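Local coordinates for protein galactose mutarotase related enzyme (Lactobacillus casei, PDB 3Q1N) that probably binds carbohydrate and may act as an isomerase of the aldose 1-epimerase (galactose mutarotase) family, at residues A[48-53]-A[74-79]; A[105-110]-A[135-140]. All blocks are in the same frame, centred on the assembly; numbering follows the deposited sequence. Where two conformers were deposited one is given.

Overall arrangement
Contact 1 (48-53 with 74-79) lies deeper in the chain, its centre about 10 Å from the chain's centre, whereas contact 2 (105-110 with 135-140) is about 18 Å out; most touching residues of both are nonetheless buried. The two centres are about 11 Å apart, and strands 48-49 and 136-147, one from each contact, are antiparallel neighbours in one sheet. Pro51 and Ala139 probably share a backbone hydrogen bond, and the rings of Phe50 and Tyr109 meet. The chemistry differs: contact 1 combines backbone hydrogen bonds and a bridging water with a proline-ring contact and an arginine reaching a nitrate, while contact 2, without a hydrogen bond between its segments, rests on aromatic rings around a selenomethionine.

Contact 1. Residues A[48-53]-A[74-79]; sequences ILFPSI and GFARDY. With NO3 (nitrate ion), chain B.
With chi1 at 57°, Phe75 holds its CG between its own backbone N and carbonyl carbon; this swings the ring to Pro51, and chi2 of 67° turns one face toward it. CD of the proline sits over that face, 3.5 Å from the centroid of the Phe75 ring, in a CH-pi contact displaced toward the rim; the two side chains cross at about a right angle. A cis peptide bond precedes Pro51. The Phe50 carbonyl ahead of it accepts two hydrogen bonds, from Phe75 N at 2.9 Å and from Ala76 N, the first residue of the 3-10 segment 76-78, at 3.1 Å; the Ala76 donor is the nearer to the carbonyl plane. Thus the end of strand 48-49 is joined to the loop between strands 66-69 and 82-84 in this beta-rich aldose 1-epimerase-like fold. Beside these bonds, one water donates to Ile48 O (2.7 Å) and accepts from Phe50 N and Arg77 N, bridging the backbones. Ala76 CB packs 3.9 Å from Phe50 CB. Arg77, extended from CG to NE, leads away from Ile48 and makes a weak hydrogen bond from NH1 to O1 of a nitrate ion (2.7 Å), probably a crystallisation component.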
loop_
_atom_site.group_PDB
_atom_site.type_symbol
_atom_site.label_atom_id
_atom_site.label_comp_id
_atom_site.label_asym_id
_atom_site.label_seq_id
_atom_site.Cartn_x
_atom_site.Cartn_y
_atom_site.Cartn_z
ATOM N N ILE A 48 -4.167 -2.013 -4.924
ATOM C CA ILE A 48 -3.076 -1.281 -5.533
ATOM C C ILE A 48 -3.509 0.162 -5.717
ATOM O O ILE A 48 -4.663 0.424 -6.130
ATOM C CB ILE A 48 -2.664 -1.911 -6.895
ATOM C CG1 ILE A 48 -2.078 -3.300 -6.654
ATOM C CG2 ILE A 48 -1.617 -0.985 -7.616
ATOM C CD1 ILE A 48 -1.790 -4.127 -7.952
ATOM N N LEU A 49 -2.602 1.086 -5.416
ATOM C CA LEU A 49 -2.845 2.543 -5.449
ATOM C C LEU A 49 -1.984 3.130 -6.562
ATOM O O LEU A 49 -0.774 3.210 -6.438
ATOM C CB LEU A 49 -2.490 3.167 -4.095
ATOM C CG LEU A 49 -2.997 2.490 -2.823
ATOM C CD1 LEU A 49 -2.442 3.239 -1.598
ATOM C CD2 LEU A 49 -4.515 2.426 -2.788
ATOM N N PHE A 50 -2.610 3.507 -7.673
ATOM C CA PHE A 50 -1.871 4.107 -8.800
ATOM C C PHE A 50 -2.869 4.870 -9.652
ATOM O O PHE A 50 -3.955 4.399 -9.841
ATOM C CB PHE A 50 -1.229 3.018 -9.679
ATOM C CG PHE A 50 -0.609 3.531 -10.970
ATOM C CD1 PHE A 50 0.726 3.948 -10.989
ATOM C CD2 PHE A 50 -1.345 3.581 -12.168
ATOM C CE1 PHE A 50 1.329 4.403 -12.144
ATOM C CE2 PHE A 50 -0.732 4.027 -13.355
ATOM C CZ PHE A 50 0.607 4.442 -13.337
ATOM N N PRO A 51 -2.481 6.049 -10.167
ATOM C CA PRO A 51 -1.234 6.797 -10.054
ATOM C C PRO A 51 -1.204 7.809 -8.897
ATOM O O PRO A 51 -0.333 8.677 -8.867
ATOM C CB PRO A 51 -1.134 7.495 -11.414
ATOM C CG PRO A 51 -2.537 7.791 -11.750
ATOM C CD PRO A 51 -3.367 6.637 -11.189
ATOM N N SER A 52 -2.170 7.727 -7.991
ATOM C CA SER A 52 -2.217 8.577 -6.799
ATOM C C SER A 52 -2.431 7.682 -5.561
ATOM O O SER A 52 -3.099 6.651 -5.656
ATOM C CB SER A 52 -3.380 9.548 -6.954
ATOM O OG SER A 52 -3.386 10.553 -5.979
ATOM N N ILE A 53 -1.886 8.096 -4.440
ATOM C CA ILE A 53 -2.118 7.499 -3.136
ATOM C C ILE A 53 -2.988 8.449 -2.344
ATOM O O ILE A 53 -2.734 9.645 -2.275
ATOM C CB ILE A 53 -0.756 7.256 -2.446
ATOM C CG1 ILE A 53 0.014 6.140 -3.158
ATOM C CG2 ILE A 53 -0.952 6.923 -0.930
ATOM C CD1 ILE A 53 1.534 6.113 -2.714
ATOM N N GLY A 74 -6.419 6.643 -6.486
ATOM C CA GLY A 74 -6.051 6.423 -7.880
ATOM C C GLY A 74 -7.156 5.670 -8.621
ATOM O O GLY A 74 -8.343 5.798 -8.286
ATOM N N PHE A 75 -6.777 4.968 -9.675
ATOM C CA PHE A 75 -7.738 4.245 -10.487
ATOM C C PHE A 75 -7.338 2.848 -10.978
ATOM O O PHE A 75 -8.181 2.137 -11.527
ATOM C CB PHE A 75 -8.178 5.097 -11.689
ATOM C CG PHE A 75 -7.069 5.539 -12.562
ATOM C CD1 PHE A 75 -6.358 4.634 -13.299
ATOM C CD2 PHE A 75 -6.739 6.903 -12.684
ATOM C CE1 PHE A 75 -5.327 5.037 -14.094
ATOM C CE2 PHE A 75 -5.711 7.311 -13.519
ATOM C CZ PHE A 75 -4.995 6.361 -14.223
ATOM N N ALA A 76 -6.111 2.415 -10.726
ATOM C CA ALA A 76 -5.677 1.062 -11.155
ATOM C C ALA A 76 -6.579 -0.009 -10.495
ATOM O O ALA A 76 -6.847 -1.050 -11.070
ATOM C CB ALA A 76 -4.199 0.819 -10.824
ATOM N N ARG A 77 -6.990 0.246 -9.261
ATOM C CA ARG A 77 -7.781 -0.673 -8.480
ATOM C C ARG A 77 -9.154 -0.843 -9.110
ATOM O O ARG A 77 -9.885 -1.783 -8.776
ATOM C CB ARG A 77 -7.900 -0.163 -7.013
ATOM C CG ARG A 77 -8.686 1.145 -6.849
ATOM C CD ARG A 77 -8.940 1.503 -5.362
ATOM N NE ARG A 77 -10.159 2.279 -5.251
ATOM C CZ ARG A 77 -10.870 2.503 -4.142
ATOM N NH1 ARG A 77 -10.492 2.050 -2.961
ATOM N NH2 ARG A 77 -11.983 3.221 -4.229
ATOM N N ASP A 78 -9.546 0.082 -9.997
ATOM C CA ASP A 78 -10.907 0.052 -10.580
ATOM C C ASP A 78 -11.094 -0.733 -11.873
ATOM O O ASP A 78 -12.233 -0.902 -12.319
ATOM C CB ASP A 78 -11.359 1.491 -10.852
ATOM C CG ASP A 78 -11.516 2.282 -9.580
ATOM O OD1 ASP A 78 -12.111 1.725 -8.621
ATOM O OD2 ASP A 78 -11.059 3.447 -9.551
ATOM N N TYR A 79 -9.982 -1.162 -12.480
ATOM C CA TYR A 79 -10.016 -1.858 -13.762
ATOM C C TYR A 79 -9.257 -3.192 -13.720
ATOM O O TYR A 79 -8.441 -3.453 -12.830
ATOM C CB TYR A 79 -9.469 -0.964 -14.895
ATOM C CG TYR A 79 -10.204 0.347 -14.992
ATOM C CD1 TYR A 79 -11.468 0.406 -15.531
ATOM C CD2 TYR A 79 -9.661 1.525 -14.450
ATOM C CE1 TYR A 79 -12.167 1.583 -15.576
ATOM C CE2 TYR A 79 -10.362 2.712 -14.463
ATOM C CZ TYR A 79 -11.590 2.757 -15.029
ATOM O OH TYR A 79 -12.279 3.970 -15.051
HETATM N N NO3 B . -8.156 1.604 -0.952
HETATM O O1 NO3 B . -7.915 1.427 -2.304
HETATM O O2 NO3 B . -7.144 1.798 -0.054
HETATM O O3 NO3 B . -9.432 1.603 -0.483
HETATM O O HOH W 1 -5.544 2.427 -7.633
#

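Contact 2. Residues A[105-110]-A[135-140]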
loop_
_atom_site.group_PDB
_atom_site.type_symbol
_atom_site.label_atom_id
_atom_site.label_comp_id
_atom_site.label_asym_id
_atom_site.label_seq_id
_atom_site.Cartn_x
_atom_site.Cartn_y
_atom_site.Cartn_z
ATOM N N PHE A 105 -6.012 11.214 -16.495
ATOM C CA PHE A 105 -4.581 11.029 -16.457
ATOM C C PHE A 105 -4.158 10.771 -17.917
ATOM O O PHE A 105 -4.307 9.660 -18.437
ATOM C CB PHE A 105 -4.292 9.853 -15.535
ATOM C CG PHE A 105 -2.833 9.567 -15.270
ATOM C CD1 PHE A 105 -2.017 10.462 -14.541
ATOM C CD2 PHE A 105 -2.229 8.395 -15.775
ATOM C CE1 PHE A 105 -0.654 10.136 -14.233
ATOM C CE2 PHE A 105 -0.891 8.090 -15.470
ATOM C CZ PHE A 105 -0.117 8.937 -14.741
ATOM N N PRO A 106 -3.719 11.822 -18.609
ATOM C CA PRO A 106 -3.622 11.746 -20.090
ATOM C C PRO A 106 -2.329 11.093 -20.579
ATOM O O PRO A 106 -1.538 11.682 -21.342
ATOM C CB PRO A 106 -3.727 13.221 -20.491
ATOM C CG PRO A 106 -3.104 13.957 -19.348
ATOM C CD PRO A 106 -3.499 13.192 -18.112
ATOM N N PHE A 107 -2.088 9.883 -20.063
ATOM C CA PHE A 107 -0.873 9.151 -20.335
ATOM C C PHE A 107 -1.189 7.725 -20.695
ATOM O O PHE A 107 -1.978 7.032 -20.034
ATOM C CB PHE A 107 0.080 9.143 -19.093
ATOM C CG PHE A 107 0.490 10.498 -18.644
ATOM C CD1 PHE A 107 1.531 11.158 -19.265
ATOM C CD2 PHE A 107 -0.169 11.153 -17.602
ATOM C CE1 PHE A 107 1.885 12.436 -18.885
ATOM C CE2 PHE A 107 0.197 12.413 -17.226
ATOM C CZ PHE A 107 1.244 13.052 -17.878
ATOM N N GLU A 108 -0.521 7.255 -21.746
ATOM C CA GLU A 108 -0.363 5.832 -21.962
ATOM C C GLU A 108 0.645 5.240 -20.981
ATOM O O GLU A 108 1.725 5.798 -20.731
ATOM C CB GLU A 108 0.013 5.529 -23.428
ATOM C CG GLU A 108 -0.993 6.099 -24.404
ATOM C CD GLU A 108 -0.884 5.523 -25.786
ATOM O OE1 GLU A 108 0.144 4.929 -26.123
ATOM O OE2 GLU A 108 -1.863 5.712 -26.568
ATOM N N TYR A 109 0.247 4.126 -20.363
ATOM C CA TYR A 109 1.083 3.479 -19.365
ATOM C C TYR A 109 0.945 1.992 -19.387
ATOM O O TYR A 109 -0.071 1.447 -19.872
ATOM C CB TYR A 109 0.775 4.020 -17.941
ATOM C CG TYR A 109 -0.586 3.588 -17.373
ATOM C CD1 TYR A 109 -0.749 2.327 -16.753
ATOM C CD2 TYR A 109 -1.721 4.408 -17.503
ATOM C CE1 TYR A 109 -1.970 1.955 -16.258
ATOM C CE2 TYR A 109 -2.950 4.022 -17.026
ATOM C CZ TYR A 109 -3.085 2.804 -16.398
ATOM O OH TYR A 109 -4.331 2.391 -15.911
ATOM N N THR A 110 1.934 1.344 -18.784
ATOM C CA THR A 110 1.804 -0.066 -18.422
ATOM C C THR A 110 2.101 -0.193 -16.937
ATOM O O THR A 110 3.053 0.385 -16.445
ATOM C CB THR A 110 2.738 -0.977 -19.196
ATOM O OG1 THR A 110 2.524 -0.836 -20.601
ATOM C CG2 THR A 110 2.498 -2.460 -18.817
ATOM N N SER A 135 6.199 13.485 -20.401
ATOM C CA SER A 135 6.762 13.087 -19.100
ATOM C C SER A 135 5.631 12.728 -18.158
ATOM O O SER A 135 4.719 13.505 -18.008
ATOM C CB SER A 135 7.564 14.234 -18.531
ATOM O OG SER A 135 8.634 14.597 -19.437
HETATM N N MSE A 136 5.707 11.553 -17.522
HETATM C CA MSE A 136 4.599 10.999 -16.708
HETATM C C MSE A 136 4.949 10.977 -15.224
HETATM O O MSE A 136 5.832 10.244 -14.787
HETATM C CB MSE A 136 4.261 9.605 -17.183
HETATM C CG MSE A 136 3.063 8.971 -16.445
HETATM SE SE MSE A 136 2.598 7.188 -16.974
HETATM C CE MSE A 136 3.756 6.262 -15.772
ATOM N N PRO A 137 4.212 11.753 -14.428
ATOM C CA PRO A 137 4.415 11.757 -12.979
ATOM C C PRO A 137 3.423 10.771 -12.352
ATOM O O PRO A 137 2.287 10.694 -12.770
ATOM C CB PRO A 137 4.137 13.191 -12.597
ATOM C CG PRO A 137 3.034 13.619 -13.638
ATOM C CD PRO A 137 3.221 12.767 -14.867
ATOM N N PHE A 138 3.879 10.028 -11.339
ATOM C CA PHE A 138 2.974 9.068 -10.686
ATOM C C PHE A 138 3.419 8.763 -9.275
ATOM O O PHE A 138 4.559 9.042 -8.877
ATOM C CB PHE A 138 2.933 7.736 -11.475
ATOM C CG PHE A 138 4.171 6.910 -11.298
ATOM C CD1 PHE A 138 5.317 7.163 -12.053
ATOM C CD2 PHE A 138 4.237 5.964 -10.321
ATOM C CE1 PHE A 138 6.484 6.513 -11.798
ATOM C CE2 PHE A 138 5.407 5.261 -10.053
ATOM C CZ PHE A 138 6.563 5.531 -10.830
ATOM N N ALA A 139 2.463 8.222 -8.519
ATOM C CA ALA A 139 2.726 7.540 -7.258
ATOM C C ALA A 139 2.233 6.107 -7.344
ATOM O O ALA A 139 1.314 5.798 -8.098
ATOM C CB ALA A 139 2.036 8.275 -6.043
ATOM N N LEU A 140 2.849 5.219 -6.571
ATOM C CA LEU A 140 2.422 3.807 -6.533
ATOM C C LEU A 140 2.471 3.330 -5.096
ATOM O O LEU A 140 3.483 3.502 -4.413
ATOM C CB LEU A 140 3.340 2.928 -7.403
ATOM C CG LEU A 140 2.933 1.436 -7.488
ATOM C CD1 LEU A 140 3.386 0.608 -6.317
ATOM C CD2 LEU A 140 1.450 1.303 -7.640
#
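Met136, a selenomethionine, is the bump of this contact, and the hollow that takes it is formed by Phe105, Phe107 and Tyr109. Its CG lies over one face of the Phe107 ring, 4.0 Å from the centroid and displaced toward the rim, in a CH-pi contact. The same CG also meets the Phe105 ring at CZ (3.6 Å), so a single methylene is touched by two rings. Chi1 of -177° and chi2 of -179° extend the chain as far as SE, which lies between the phenylalanines and Tyr109, 3.8 Å from Tyr109 CB; only at chi3 does the chain bend, turning CE aside. SE stands obliquely to both phenylalanine rings, a Met-aromatic contact with each. The two rings also pack on one another: CD2 of Phe107 sits over the centre of the Phe105 ring, 3.4 Å above its plane.

In the fold, the turn leading into strand 109-118, which belongs to the large antiparallel sheet, is here laid against the beginning of strand 136-147, from another sheet. Met136 also touches Val128 and Asn130 of strand 121-130, while Leu63 of strand 60-63 packs against both Phe107 and Pro137.

Pro137 makes a second, smaller bump: its CD meets the far end of the Phe107 ring at CZ, 3.6 Å away, the two side chains crossing at about a right angle. On the other side, the Phe105 ring turns its edge to Pro137 O, with CE1 3.3 Å from that oxygen, which lies in the ring plane; this buried oxygen has no hydrogen-bonding partner in the model. Ser135 O approaches Phe107 CE1 obliquely at 3.2 Å, and is itself hydrogen-bonded by Tyr271. The hydroxyl of Tyr109 points away from the selenium and is paired with Gln95.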